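Long-range contacts in 303aa long hypothetical esterase (Sulfolobus tokodaii, PDB 3AIN), which probably hydrolyses carboxylic ester bonds as a thermostable carboxylesterase of the hormone-sensitive-lipase-like group of alpha/beta hydrolases: residues G63-I68 with K78-Y83; Y90-Y95 with Q121-S126; T179-K184 with I245-N250. The protein carries 1 engineered substitution. All coordinates share one frame; numbering follows the deposited sequence.

Interaction 1: residues G63-I68 with K78-Y83; sequences GKIEDI and KARVYY
The antiparallel hairpin at the edge of the central sheet pairs 63-68, on its outermost strand, with 78-83. It starts with a classic beta bulge, where Gly63 and Lys64 both face Tyr83: Gly63 N hydrogen-bonds to Tyr83 O (2.7 Å), and Tyr83 N to Lys64 O (2.9 Å). Regular pairing follows, with Glu66 and Val81 bonded both ways, as are Ile68 and Ala79. On one face Arg80 grips the Asp67 carboxylate side-on: NE reaches OD1 (2.7 Å) and NH2 reaches OD2 (3.0 Å), each oxygen using its syn lone pair. The two planes lie 12° apart; a bend at chi3 (-69°) of the otherwise extended arginine swings the guanidinium into line. Lys78 NZ adds a second salt bridge, 3.6 Å from Asp67 OD2. Ile65 CG2 leans on Arg80 CG (3.5 Å), and Ile65 CG1 lies alongside the Tyr82 ring. The opposite face is mixed: Ile68 CD1 meets Val81 CG2 at 3.8 Å, while Lys64 runs beside Tyr83 and makes a weak salt bridge to Glu66. Arg80 also bridges to Glu107 and Asp110, and Asp110 accepts Tyr82 OH. Partners at NE, NH1 and NH2 should fix the guanidinium rotation, and the charges of Arg80 and Lys78 probably favour ionised Asp67.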
ATOM      1  N   GLY A  63      14.256 -15.422  13.009  1.00 20.31           N
ATOM      2  CA  GLY A  63      15.663 -15.753  13.272  1.00 21.98           C
ATOM      3  C   GLY A  63      15.957 -16.236  14.680  1.00 26.56           C
ATOM      4  O   GLY A  63      16.686 -17.211  14.869  1.00 26.64           O
ATOM      5  N   LYS A  64      15.483 -15.486  15.674  1.00 20.72           N
ATOM      6  CA  LYS A  64      15.803 -15.713  17.089  1.00 24.09           C
ATOM      7  C   LYS A  64      14.844 -14.814  17.861  1.00 21.83           C
ATOM      8  O   LYS A  64      14.415 -13.811  17.315  1.00 20.64           O
ATOM      9  CB  LYS A  64      17.233 -15.261  17.386  1.00 23.47           C
ATOM     10  CG  LYS A  64      17.597 -15.223  18.854  1.00 35.21           C
ATOM     11  CD  LYS A  64      19.108 -15.041  19.023  1.00 41.88           C
ATOM     12  CE  LYS A  64      19.441 -13.831  19.887  1.00 53.69           C
ATOM     13  NZ  LYS A  64      19.513 -14.160  21.342  1.00 55.36           N
ATOM     14  N   ILE A  65      14.307 -15.325  18.962  1.00 20.77           N
ATOM     15  CA  ILE A  65      13.504 -14.518  19.884  1.00 18.38           C
ATOM     16  C   ILE A  65      14.134 -14.469  21.272  1.00 23.47           C
ATOM     17  O   ILE A  65      14.538 -15.503  21.825  1.00 23.21           O
ATOM     18  CB  ILE A  65      12.068 -15.069  19.984  1.00 19.24           C
ATOM     19  CG1 ILE A  65      11.417 -15.074  18.598  1.00 20.97           C
ATOM     20  CG2 ILE A  65      11.230 -14.225  20.961  1.00 24.13           C
ATOM     21  CD1 ILE A  65      10.127 -15.891  18.508  1.00 22.80           C
ATOM     22  N   GLU A  66      14.067 -13.295  21.892  1.00 19.64           N
ATOM     23  CA  GLU A  66      14.523 -13.116  23.271  1.00 22.09           C
ATOM     24  C   GLU A  66      13.480 -12.302  24.040  1.00 21.34           C
ATOM     25  O   GLU A  66      13.083 -11.235  23.583  1.00 21.09           O
ATOM     26  CB  GLU A  66      15.838 -12.326  23.247  1.00 26.54           C
ATOM     27  CG  GLU A  66      16.834 -12.747  24.277  1.00 42.47           C
ATOM     28  CD  GLU A  66      18.124 -11.981  24.139  1.00 53.17           C
ATOM     29  OE1 GLU A  66      18.422 -11.527  23.003  1.00 52.18           O
ATOM     30  OE2 GLU A  66      18.742 -11.694  25.189  1.00 58.16           O
ATOM     31  N   ASP A  67      13.176 -12.708  25.268  1.00 18.78           N
ATOM     32  CA  ASP A  67      12.373 -11.871  26.154  1.00 18.73           C
ATOM     33  C   ASP A  67      13.293 -11.063  27.064  1.00 20.90           C
ATOM     34  O   ASP A  67      14.242 -11.605  27.634  1.00 20.91           O
ATOM     35  CB  ASP A  67      11.412 -12.716  26.983  1.00 22.14           C
ATOM     36  CG  ASP A  67      10.174 -13.125  26.198  1.00 27.46           C
ATOM     37  OD1 ASP A  67       9.997 -12.580  25.098  1.00 26.58           O
ATOM     38  OD2 ASP A  67       9.293 -13.810  26.752  1.00 29.89           O
ATOM     39  N   ILE A  68      13.094  -9.751  27.096  1.00 17.24           N
ATOM     40  CA  ILE A  68      13.961  -8.879  27.895  1.00 16.46           C
ATOM     41  C   ILE A  68      13.123  -8.037  28.863  1.00 19.74           C
ATOM     42  O   ILE A  68      11.891  -8.029  28.798  1.00 17.55           O
ATOM     43  CB  ILE A  68      14.811  -7.913  27.029  1.00 13.46           C
ATOM     44  CG1 ILE A  68      13.911  -6.917  26.303  1.00 13.46           C
ATOM     45  CG2 ILE A  68      15.740  -8.674  26.074  1.00 16.15           C
ATOM     46  CD1 ILE A  68      14.668  -5.792  25.586  1.00 14.94           C
ATOM     47  N   LYS A  78       8.372  -5.402  30.374  1.00 13.83           N
ATOM     48  CA  LYS A  78       8.691  -6.597  29.572  1.00 15.35           C
ATOM     49  C   LYS A  78       8.700  -6.226  28.083  1.00 18.03           C
ATOM     50  O   LYS A  78       7.858  -5.456  27.620  1.00 15.94           O
ATOM     51  CB  LYS A  78       7.675  -7.705  29.825  1.00 16.91           C
ATOM     52  CG  LYS A  78       8.088  -9.048  29.209  1.00 27.31           C
ATOM     53  CD  LYS A  78       7.155 -10.191  29.629  1.00 32.98           C
ATOM     54  CE  LYS A  78       7.279 -11.351  28.646  1.00 38.81           C
ATOM     55  NZ  LYS A  78       7.026 -12.664  29.286  1.00 44.91           N
ATOM     56  N   ALA A  79       9.613  -6.805  27.320  1.00 14.52           N
ATOM     57  CA  ALA A  79       9.542  -6.668  25.870  1.00 12.77           C
ATOM     58  C   ALA A  79      10.040  -7.925  25.195  1.00 16.14           C
ATOM     59  O   ALA A  79      10.806  -8.703  25.786  1.00 16.14           O
ATOM     60  CB  ALA A  79      10.354  -5.470  25.400  1.00 13.03           C
ATOM     61  N   ARG A  80       9.507  -8.194  24.010  1.00 14.99           N
ATOM     62  CA  ARG A  80       9.943  -9.369  23.263  1.00 14.64           C
ATOM     63  C   ARG A  80      10.678  -8.936  22.008  1.00 15.77           C
ATOM     64  O   ARG A  80      10.213  -8.060  21.252  1.00 12.29           O
ATOM     65  CB  ARG A  80       8.777 -10.295  22.912  1.00 12.85           C
ATOM     66  CG  ARG A  80       9.241 -11.541  22.135  1.00 14.14           C
ATOM     67  CD  ARG A  80       8.207 -12.640  22.069  1.00 18.68           C
ATOM     68  NE  ARG A  80       8.018 -13.238  23.395  1.00 15.36           N
ATOM     69  CZ  ARG A  80       6.911 -13.847  23.802  1.00 20.86           C
ATOM     70  NH1 ARG A  80       5.902 -14.048  22.955  1.00 16.66           N
ATOM     71  NH2 ARG A  80       6.794 -14.202  25.081  1.00 18.55           N
ATOM     72  N   VAL A  81      11.901  -9.435  21.859  1.00 14.37           N
ATOM     73  CA  VAL A  81      12.762  -9.014  20.771  1.00 13.40           C
ATOM     74  C   VAL A  81      12.767 -10.095  19.695  1.00 15.53           C
ATOM     75  O   VAL A  81      13.037 -11.266  19.981  1.00 16.07           O
ATOM     76  CB  VAL A  81      14.212  -8.837  21.263  1.00 13.49           C
ATOM     77  CG1 VAL A  81      15.120  -8.390  20.109  1.00 16.17           C
ATOM     78  CG2 VAL A  81      14.258  -7.856  22.449  1.00 16.97           C
ATOM     79  N   TYR A  82      12.372  -9.724  18.482  1.00 13.00           N
ATOM     80  CA  TYR A  82      12.337 -10.680  17.343  1.00 12.98           C
ATOM     81  C   TYR A  82      13.453 -10.279  16.374  1.00 13.00           C
ATOM     82  O   TYR A  82      13.474  -9.170  15.833  1.00 13.74           O
ATOM     83  CB  TYR A  82      10.985 -10.624  16.590  1.00 12.39           C
ATOM     84  CG  TYR A  82       9.751 -10.853  17.446  1.00 14.41           C
ATOM     85  CD1 TYR A  82       9.111 -12.098  17.474  1.00 14.39           C
ATOM     86  CD2 TYR A  82       9.206  -9.815  18.218  1.00 15.10           C
ATOM     87  CE1 TYR A  82       7.959 -12.308  18.251  1.00 12.94           C
ATOM     88  CE2 TYR A  82       8.006  -9.991  18.894  1.00 13.10           C
ATOM     89  CZ  TYR A  82       7.424 -11.246  18.958  1.00 15.84           C
ATOM     90  OH  TYR A  82       6.277 -11.423  19.672  1.00 13.33           O
ATOM     91  N   TYR A  83      14.328 -11.235  16.067  1.00 14.89           N
ATOM     92  CA  TYR A  83      15.337 -11.031  15.026  1.00 14.24           C
ATOM     93  C   TYR A  83      14.893 -11.687  13.721  1.00 13.97           C
ATOM     94  O   TYR A  83      14.320 -12.771  13.732  1.00 19.29           O
ATOM     95  CB  TYR A  83      16.658 -11.696  15.453  1.00 15.71           C
ATOM     96  CG  TYR A  83      17.338 -11.003  16.603  1.00 17.40           C
ATOM     97  CD1 TYR A  83      18.318 -10.056  16.366  1.00 18.33           C
ATOM     98  CD2 TYR A  83      17.047 -11.337  17.912  1.00 17.51           C
ATOM     99  CE1 TYR A  83      18.968  -9.423  17.410  1.00 25.15           C
ATOM    100  CE2 TYR A  83      17.714 -10.723  18.968  1.00 22.24           C
ATOM    101  CZ  TYR A  83      18.665  -9.767  18.701  1.00 26.73           C
ATOM    102  OH  TYR A  83      19.319  -9.138  19.740  1.00 31.59           O
TER

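Interaction 2: residues Y90-Y95 with Q121-S126; sequences YGVLVY and QCVTIS
Val123 O takes the N-H of Leu93 at 2.8 Å, nearly straight (N-H...O 169°), and also receives a CA-H contact from Val92 CA (3.3 Å). The next bond runs back the other way, Ile125 N to Leu93 O (2.8 Å), and Tyr95 N then reaches Ile125 O from above the carbonyl plane, 36° out of it. This parallel ladder joins the two strands of a beta-alpha-beta unit whose connection is helix 110-120; strand 92-96 leads into the His-Gly-Gly-Gly loop, which in this family forms the oxyanion hole. On one face Val92 CG1 touches Ile125 CD1 (3.8 Å). Before the strand proper, the Tyr90 side chain crosses that of Val123 at about a right angle, CD2 coming within 3.5 Å of Val123 CG2. The other face carries Leu93 CB against Cys122 SG (4.0 Å); that sulfur is in a disulfide with Cys120, at the end of the helix. Thr124 packs its CG2 on Tyr95 CB (4.0 Å), while OG1 hydrogen-bonds to Thr117. Tyr95 OH bonds to Asp169, within the probable nucleophile elbow. A water on Ser126 OG bonds weakly to Tyr95 O. The alternating bonds satisfy the facing peptide groups within a largely buried contact.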
ATOM      1  N   TYR A  90      21.094  -4.274  11.543  1.00 18.75           N
ATOM      2  CA  TYR A  90      19.652  -4.158  11.356  1.00 17.71           C
ATOM      3  C   TYR A  90      19.182  -2.730  11.612  1.00 19.87           C
ATOM      4  O   TYR A  90      19.807  -1.974  12.369  1.00 17.45           O
ATOM      5  CB  TYR A  90      18.902  -5.097  12.310  1.00 14.42           C
ATOM      6  CG  TYR A  90      19.320  -6.554  12.231  1.00 16.14           C
ATOM      7  CD1 TYR A  90      19.023  -7.327  11.097  1.00 14.80           C
ATOM      8  CD2 TYR A  90      19.964  -7.168  13.293  1.00 18.17           C
ATOM      9  CE1 TYR A  90      19.344  -8.662  11.034  1.00 19.09           C
ATOM     10  CE2 TYR A  90      20.282  -8.533  13.249  1.00 18.37           C
ATOM     11  CZ  TYR A  90      19.994  -9.260  12.098  1.00 20.90           C
ATOM     12  OH  TYR A  90      20.230 -10.609  12.072  1.00 24.66           O
ATOM     13  N   GLY A  91      17.973  -2.437  11.142  1.00 15.34           N
ATOM     14  CA  GLY A  91      17.142  -1.421  11.764  1.00 15.76           C
ATOM     15  C   GLY A  91      16.268  -2.060  12.817  1.00 11.49           C
ATOM     16  O   GLY A  91      16.171  -3.292  12.875  1.00 14.08           O
ATOM     17  N   VAL A  92      15.774  -1.250  13.751  1.00 12.88           N
ATOM     18  CA  VAL A  92      14.973  -1.758  14.870  1.00 13.73           C
ATOM     19  C   VAL A  92      13.627  -1.037  14.886  1.00 12.85           C
ATOM     20  O   VAL A  92      13.578   0.192  14.768  1.00 12.65           O
ATOM     21  CB  VAL A  92      15.658  -1.466  16.235  1.00 15.95           C
ATOM     22  CG1 VAL A  92      14.844  -2.070  17.378  1.00 14.21           C
ATOM     23  CG2 VAL A  92      17.091  -2.044  16.237  1.00 15.28           C
ATOM     24  N   LEU A  93      12.546  -1.819  14.912  1.00 11.36           N
ATOM     25  CA  LEU A  93      11.198  -1.265  14.986  1.00 11.31           C
ATOM     26  C   LEU A  93      10.661  -1.520  16.384  1.00 12.54           C
ATOM     27  O   LEU A  93      10.652  -2.663  16.836  1.00 13.41           O
ATOM     28  CB  LEU A  93      10.276  -1.993  13.974  1.00 12.20           C
ATOM     29  CG  LEU A  93       8.780  -1.664  14.125  1.00 11.82           C
ATOM     30  CD1 LEU A  93       8.537  -0.165  13.741  1.00 11.33           C
ATOM     31  CD2 LEU A  93       7.932  -2.585  13.210  1.00 14.16           C
ATOM     32  N   VAL A  94      10.395  -0.445  17.135  1.00 11.81           N
ATOM     33  CA  VAL A  94       9.782  -0.591  18.431  1.00 13.40           C
ATOM     34  C   VAL A  94       8.276  -0.538  18.245  1.00 13.83           C
ATOM     35  O   VAL A  94       7.796   0.375  17.577  1.00 11.10           O
ATOM     36  CB  VAL A  94      10.225   0.507  19.401  1.00 14.43           C
ATOM     37  CG1 VAL A  94       9.546   0.290  20.760  1.00 14.17           C
ATOM     38  CG2 VAL A  94      11.771   0.452  19.537  1.00 12.81           C
ATOM     39  N   TYR A  95       7.621  -1.650  18.593  1.00 11.20           N
ATOM     40  CA  TYR A  95       6.206  -1.870  18.254  1.00 11.66           C
ATOM     41  C   TYR A  95       5.314  -1.833  19.486  1.00 12.92           C
ATOM     42  O   TYR A  95       5.610  -2.477  20.507  1.00 11.00           O
ATOM     43  CB  TYR A  95       6.020  -3.222  17.532  1.00 12.26           C
ATOM     44  CG  TYR A  95       4.665  -3.363  16.870  1.00 10.56           C
ATOM     45  CD1 TYR A  95       4.438  -2.781  15.638  1.00 13.15           C
ATOM     46  CD2 TYR A  95       3.568  -3.875  17.570  1.00 10.67           C
ATOM     47  CE1 TYR A  95       3.167  -2.706  15.093  1.00 11.77           C
ATOM     48  CE2 TYR A  95       2.277  -3.845  17.002  1.00  8.41           C
ATOM     49  CZ  TYR A  95       2.097  -3.245  15.782  1.00  9.98           C
ATOM     50  OH  TYR A  95       0.842  -3.196  15.206  1.00 11.83           O
ATOM     51  N   GLN A 121      12.389  -7.348   7.557  1.00 16.42           N
ATOM     52  CA  GLN A 121      13.752  -7.863   7.793  1.00 16.89           C
ATOM     53  C   GLN A 121      14.505  -6.987   8.771  1.00 17.98           C
ATOM     54  O   GLN A 121      15.648  -6.561   8.541  1.00 17.88           O
ATOM     55  CB  GLN A 121      14.493  -8.030   6.480  1.00 15.79           C
ATOM     56  CG  GLN A 121      13.730  -8.988   5.583  1.00 20.18           C
ATOM     57  CD  GLN A 121      14.521  -9.441   4.396  1.00 33.66           C
ATOM     58  OE1 GLN A 121      15.192  -8.637   3.755  1.00 33.62           O
ATOM     59  NE2 GLN A 121      14.283 -10.676   3.974  1.00 34.55           N
ATOM     60  N   CYS A 122      13.864  -6.779   9.906  1.00 16.35           N
ATOM     61  CA  CYS A 122      14.353  -5.842  10.876  1.00 16.59           C
ATOM     62  C   CYS A 122      14.084  -6.428  12.262  1.00 15.44           C
ATOM     63  O   CYS A 122      13.399  -7.440  12.374  1.00 17.36           O
ATOM     64  CB  CYS A 122      13.691  -4.499  10.643  1.00 21.36           C
ATOM     65  SG  CYS A 122      12.068  -4.380  11.378  1.00 22.63           S
ATOM     66  N   VAL A 123      14.864  -6.009  13.253  1.00 12.80           N
ATOM     67  CA  VAL A 123      14.574  -6.430  14.623  1.00 13.64           C
ATOM     68  C   VAL A 123      13.312  -5.705  15.053  1.00 12.82           C
ATOM     69  O   VAL A 123      13.197  -4.498  14.889  1.00 15.75           O
ATOM     70  CB  VAL A 123      15.725  -6.038  15.567  1.00 15.23           C
ATOM     71  CG1 VAL A 123      15.352  -6.319  17.019  1.00 16.64           C
ATOM     72  CG2 VAL A 123      16.971  -6.808  15.161  1.00 17.33           C
ATOM     73  N   THR A 124      12.376  -6.461  15.599  1.00 14.31           N
ATOM     74  CA  THR A 124      11.151  -5.866  16.134  1.00 13.31           C
ATOM     75  C   THR A 124      11.154  -6.075  17.630  1.00 13.80           C
ATOM     76  O   THR A 124      11.359  -7.187  18.106  1.00 14.93           O
ATOM     77  CB  THR A 124       9.922  -6.541  15.506  1.00 12.47           C
ATOM     78  OG1 THR A 124       9.988  -6.342  14.088  1.00 16.54           O
ATOM     79  CG2 THR A 124       8.621  -5.904  16.045  1.00 13.89           C
ATOM     80  N   ILE A 125      10.805  -5.016  18.355  1.00 11.52           N
ATOM     81  CA  ILE A 125      10.738  -5.085  19.801  1.00 12.33           C
ATOM     82  C   ILE A 125       9.348  -4.705  20.267  1.00 12.75           C
ATOM     83  O   ILE A 125       8.941  -3.544  20.216  1.00 12.87           O
ATOM     84  CB  ILE A 125      11.798  -4.207  20.472  1.00 14.04           C
ATOM     85  CG1 ILE A 125      13.183  -4.687  20.010  1.00 10.92           C
ATOM     86  CG2 ILE A 125      11.680  -4.327  22.016  1.00 16.48           C
ATOM     87  CD1 ILE A 125      14.341  -3.886  20.653  1.00 14.73           C
ATOM     88  N   SER A 126       8.638  -5.714  20.733  1.00 10.99           N
ATOM     89  CA  SER A 126       7.234  -5.563  21.099  1.00 13.09           C
ATOM     90  C   SER A 126       7.131  -5.271  22.578  1.00 13.73           C
ATOM     91  O   SER A 126       7.626  -6.042  23.413  1.00 14.37           O
ATOM     92  CB  SER A 126       6.472  -6.838  20.751  1.00 11.87           C
ATOM     93  OG  SER A 126       5.089  -6.730  21.120  1.00 13.09           O
TER
HETATM   94  O   HOH W   1       3.396  -4.526  22.033  1.00 13.77           O

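Interaction 3: residues T179-K184 with I245-N250; sequences TAILSK and ILADLN
Two peptide carbonyls are met from different directions by one ammonium group: Lys184 NZ lies in the plane of Asn250 O, on a lone pair at 2.7 Å, but stands above the plane of Asp248 O (2.8 Å), 53° out of it. The carboxylate of Asp248 is a third, more distant neighbour, its OD1 3.8 Å from Lys184 NZ in a long salt bridge. That oxygen is occupied mainly by its own loop: Asn250 N meets OD1 nearly along the C-O bond at 2.9 Å, which makes an Asx turn. In this turn the carbonyls of Asp248 and Asn250 lie close enough for one lysine to hold both. Lys184 gets there through a bend at chi3 (97°) that turns CE and NZ toward the carbonyls; CD already lies 3.2 Å from Asn250 O. The lysine belongs to helix 171-185, which follows the probable nucleophile elbow, as in other alpha/beta hydrolases; 245-250 belongs to the loop ahead of strand 255-260. One turn earlier on the helix, Ile181 makes the apolar half of the contact. Its CD1 end sits 3.6 Å from Ala247 CB and 4.0 Å from Leu249 CD2, and Tyr272 of helix 266-278 packs against both Ile181 and Leu249.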
ATOM      1  N   THR A 179       4.954   8.756  21.139  1.00 13.20           N
ATOM      2  CA  THR A 179       6.379   8.480  21.380  1.00 13.14           C
ATOM      3  C   THR A 179       7.277   9.245  20.425  1.00 14.98           C
ATOM      4  O   THR A 179       8.288   9.831  20.841  1.00 13.96           O
ATOM      5  CB  THR A 179       6.664   6.964  21.273  1.00 12.26           C
ATOM      6  OG1 THR A 179       5.978   6.317  22.356  1.00 15.23           O
ATOM      7  CG2 THR A 179       8.139   6.689  21.435  1.00 15.24           C
ATOM      8  N   ALA A 180       6.863   9.326  19.160  1.00 12.59           N
ATOM      9  CA  ALA A 180       7.600  10.134  18.199  1.00 13.59           C
ATOM     10  C   ALA A 180       7.606  11.624  18.548  1.00 15.59           C
ATOM     11  O   ALA A 180       8.662  12.263  18.467  1.00 15.92           O
ATOM     12  CB  ALA A 180       7.082   9.917  16.787  1.00 11.52           C
ATOM     13  N   ILE A 181       6.481  12.145  19.030  1.00 14.27           N
ATOM     14  CA  ILE A 181       6.426  13.550  19.468  1.00 13.52           C
ATOM     15  C   ILE A 181       7.369  13.759  20.649  1.00 14.26           C
ATOM     16  O   ILE A 181       8.108  14.746  20.692  1.00 16.42           O
ATOM     17  CB  ILE A 181       4.994  13.996  19.824  1.00 15.32           C
ATOM     18  CG1 ILE A 181       4.152  14.054  18.533  1.00 11.66           C
ATOM     19  CG2 ILE A 181       4.994  15.405  20.510  1.00 14.75           C
ATOM     20  CD1 ILE A 181       2.683  13.894  18.776  1.00 11.88           C
ATOM     21  N   LEU A 182       7.304  12.857  21.625  1.00 14.07           N
ATOM     22  CA  LEU A 182       8.141  13.003  22.829  1.00 16.08           C
ATOM     23  C   LEU A 182       9.633  12.876  22.519  1.00 18.67           C
ATOM     24  O   LEU A 182      10.460  13.481  23.204  1.00 18.58           O
ATOM     25  CB  LEU A 182       7.740  11.976  23.889  1.00 15.92           C
ATOM     26  CG  LEU A 182       6.363  12.180  24.522  1.00 18.97           C
ATOM     27  CD1 LEU A 182       5.939  10.963  25.347  1.00 16.24           C
ATOM     28  CD2 LEU A 182       6.254  13.472  25.335  1.00 21.70           C
ATOM     29  N   SER A 183       9.960  12.080  21.500  1.00 15.77           N
ATOM     30  CA  SER A 183      11.346  11.862  21.060  1.00 19.05           C
ATOM     31  C   SER A 183      11.946  13.122  20.449  1.00 27.20           C
ATOM     32  O   SER A 183      13.104  13.466  20.699  1.00 21.30           O
ATOM     33  CB  SER A 183      11.405  10.702  20.046  1.00 20.10           C
ATOM     34  OG  SER A 183      11.007   9.474  20.645  1.00 23.69           O
ATOM     35  N   LYS A 184      11.134  13.857  19.701  1.00 28.61           N
ATOM     36  CA  LYS A 184      11.583  15.114  19.117  1.00 32.07           C
ATOM     37  C   LYS A 184      12.028  16.074  20.221  1.00 34.01           C
ATOM     38  O   LYS A 184      13.122  16.652  20.165  1.00 33.47           O
ATOM     39  CB  LYS A 184      10.464  15.724  18.263  1.00 30.46           C
ATOM     40  CG  LYS A 184      10.409  17.232  18.286  1.00 38.53           C
ATOM     41  CD  LYS A 184       9.544  17.753  17.148  1.00 34.77           C
ATOM     42  CE  LYS A 184       8.135  18.052  17.621  1.00 29.92           C
ATOM     43  NZ  LYS A 184       7.488  19.130  16.782  1.00 23.96           N
ATOM     44  N   ILE A 245      -2.970  14.654  17.741  1.00 10.93           N
ATOM     45  CA  ILE A 245      -3.315  15.704  16.757  1.00 11.61           C
ATOM     46  C   ILE A 245      -3.096  17.130  17.317  1.00 13.86           C
ATOM     47  O   ILE A 245      -2.866  18.075  16.560  1.00 11.74           O
ATOM     48  CB  ILE A 245      -4.795  15.577  16.244  1.00  9.23           C
ATOM     49  CG1 ILE A 245      -4.964  16.356  14.919  1.00 13.21           C
ATOM     50  CG2 ILE A 245      -5.756  16.119  17.282  1.00 11.04           C
ATOM     51  CD1 ILE A 245      -4.453  15.607  13.701  1.00 13.04           C
ATOM     52  N   LEU A 246      -3.185  17.274  18.634  1.00 10.38           N
ATOM     53  CA  LEU A 246      -3.020  18.589  19.297  1.00 12.67           C
ATOM     54  C   LEU A 246      -1.591  19.136  19.179  1.00 15.96           C
ATOM     55  O   LEU A 246      -1.352  20.319  19.435  1.00 15.82           O
ATOM     56  CB  LEU A 246      -3.372  18.484  20.785  1.00 14.17           C
ATOM     57  CG  LEU A 246      -4.856  18.185  21.036  1.00 17.64           C
ATOM     58  CD1 LEU A 246      -5.092  17.956  22.544  1.00 16.40           C
ATOM     59  CD2 LEU A 246      -5.723  19.361  20.512  1.00 17.76           C
ATOM     60  N   ALA A 247      -0.623  18.246  18.994  1.00 13.84           N
ATOM     61  CA  ALA A 247       0.788  18.621  19.123  1.00 14.56           C
ATOM     62  C   ALA A 247       1.241  19.375  17.872  1.00 14.84           C
ATOM     63  O   ALA A 247       0.629  19.251  16.813  1.00 14.66           O
ATOM     64  CB  ALA A 247       1.655  17.350  19.313  1.00 14.94           C
ATOM     65  N   ASP A 248       2.350  20.109  17.992  1.00 17.38           N
ATOM     66  CA  ASP A 248       3.081  20.635  16.842  1.00 17.95           C
ATOM     67  C   ASP A 248       3.890  19.505  16.190  1.00 17.09           C
ATOM     68  O   ASP A 248       4.695  18.833  16.846  1.00 16.72           O
ATOM     69  CB  ASP A 248       3.992  21.787  17.329  1.00 20.45           C
ATOM     70  CG  ASP A 248       4.970  22.283  16.270  1.00 34.22           C
ATOM     71  OD1 ASP A 248       5.144  21.626  15.231  1.00 38.86           O
ATOM     72  OD2 ASP A 248       5.717  23.240  16.587  1.00 40.59           O
ATOM     73  N   LEU A 249       3.555  19.196  14.938  1.00 17.52           N
ATOM     74  CA  LEU A 249       4.047  17.979  14.308  1.00 14.67           C
ATOM     75  C   LEU A 249       5.247  18.229  13.405  1.00 16.64           C
ATOM     76  O   LEU A 249       5.656  17.351  12.655  1.00 15.40           O
ATOM     77  CB  LEU A 249       2.914  17.283  13.524  1.00 14.79           C
ATOM     78  CG  LEU A 249       1.639  16.948  14.329  1.00 13.35           C
ATOM     79  CD1 LEU A 249       0.661  16.162  13.429  1.00 14.76           C
ATOM     80  CD2 LEU A 249       1.921  16.139  15.598  1.00 14.86           C
ATOM     81  N   ASN A 250       5.790  19.452  13.432  1.00 17.48           N
ATOM     82  CA  ASN A 250       7.021  19.727  12.704  1.00 21.34           C
ATOM     83  C   ASN A 250       8.147  18.800  13.145  1.00 17.51           C
ATOM     84  O   ASN A 250       8.219  18.428  14.314  1.00 19.79           O
ATOM     85  CB  ASN A 250       7.452  21.175  12.949  1.00 23.74           C
ATOM     86  CG  ASN A 250       6.531  22.175  12.286  1.00 42.14           C
ATOM     87  OD1 ASN A 250       6.695  22.500  11.107  1.00 53.86           O
ATOM     88  ND2 ASN A 250       5.596  22.716  13.055  1.00 44.55           N
TER

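Interactions 1 and 2 are continuous parts of one sheet. Their centres are 10 Å apart, because strand 76-83 lies beside 123-127: Tyr82 N is 2.8 Å from Thr124 O, and Arg80 O is 2.9 Å from Ser126 N, both probable hydrogen bonds. The hairpin therefore extends antiparallel what interaction 2 builds parallel. Interaction 3 touches neither: its nearest atoms are about 7 Å from interaction 2 and about 13 Å from interaction 1. One connection runs through the probable nucleophile elbow around Ser170, which Tyr95 of interaction 2 contacts and from which the helix carrying Ile181 and Lys184 departs. Interaction 1 stays at the sheet's edge.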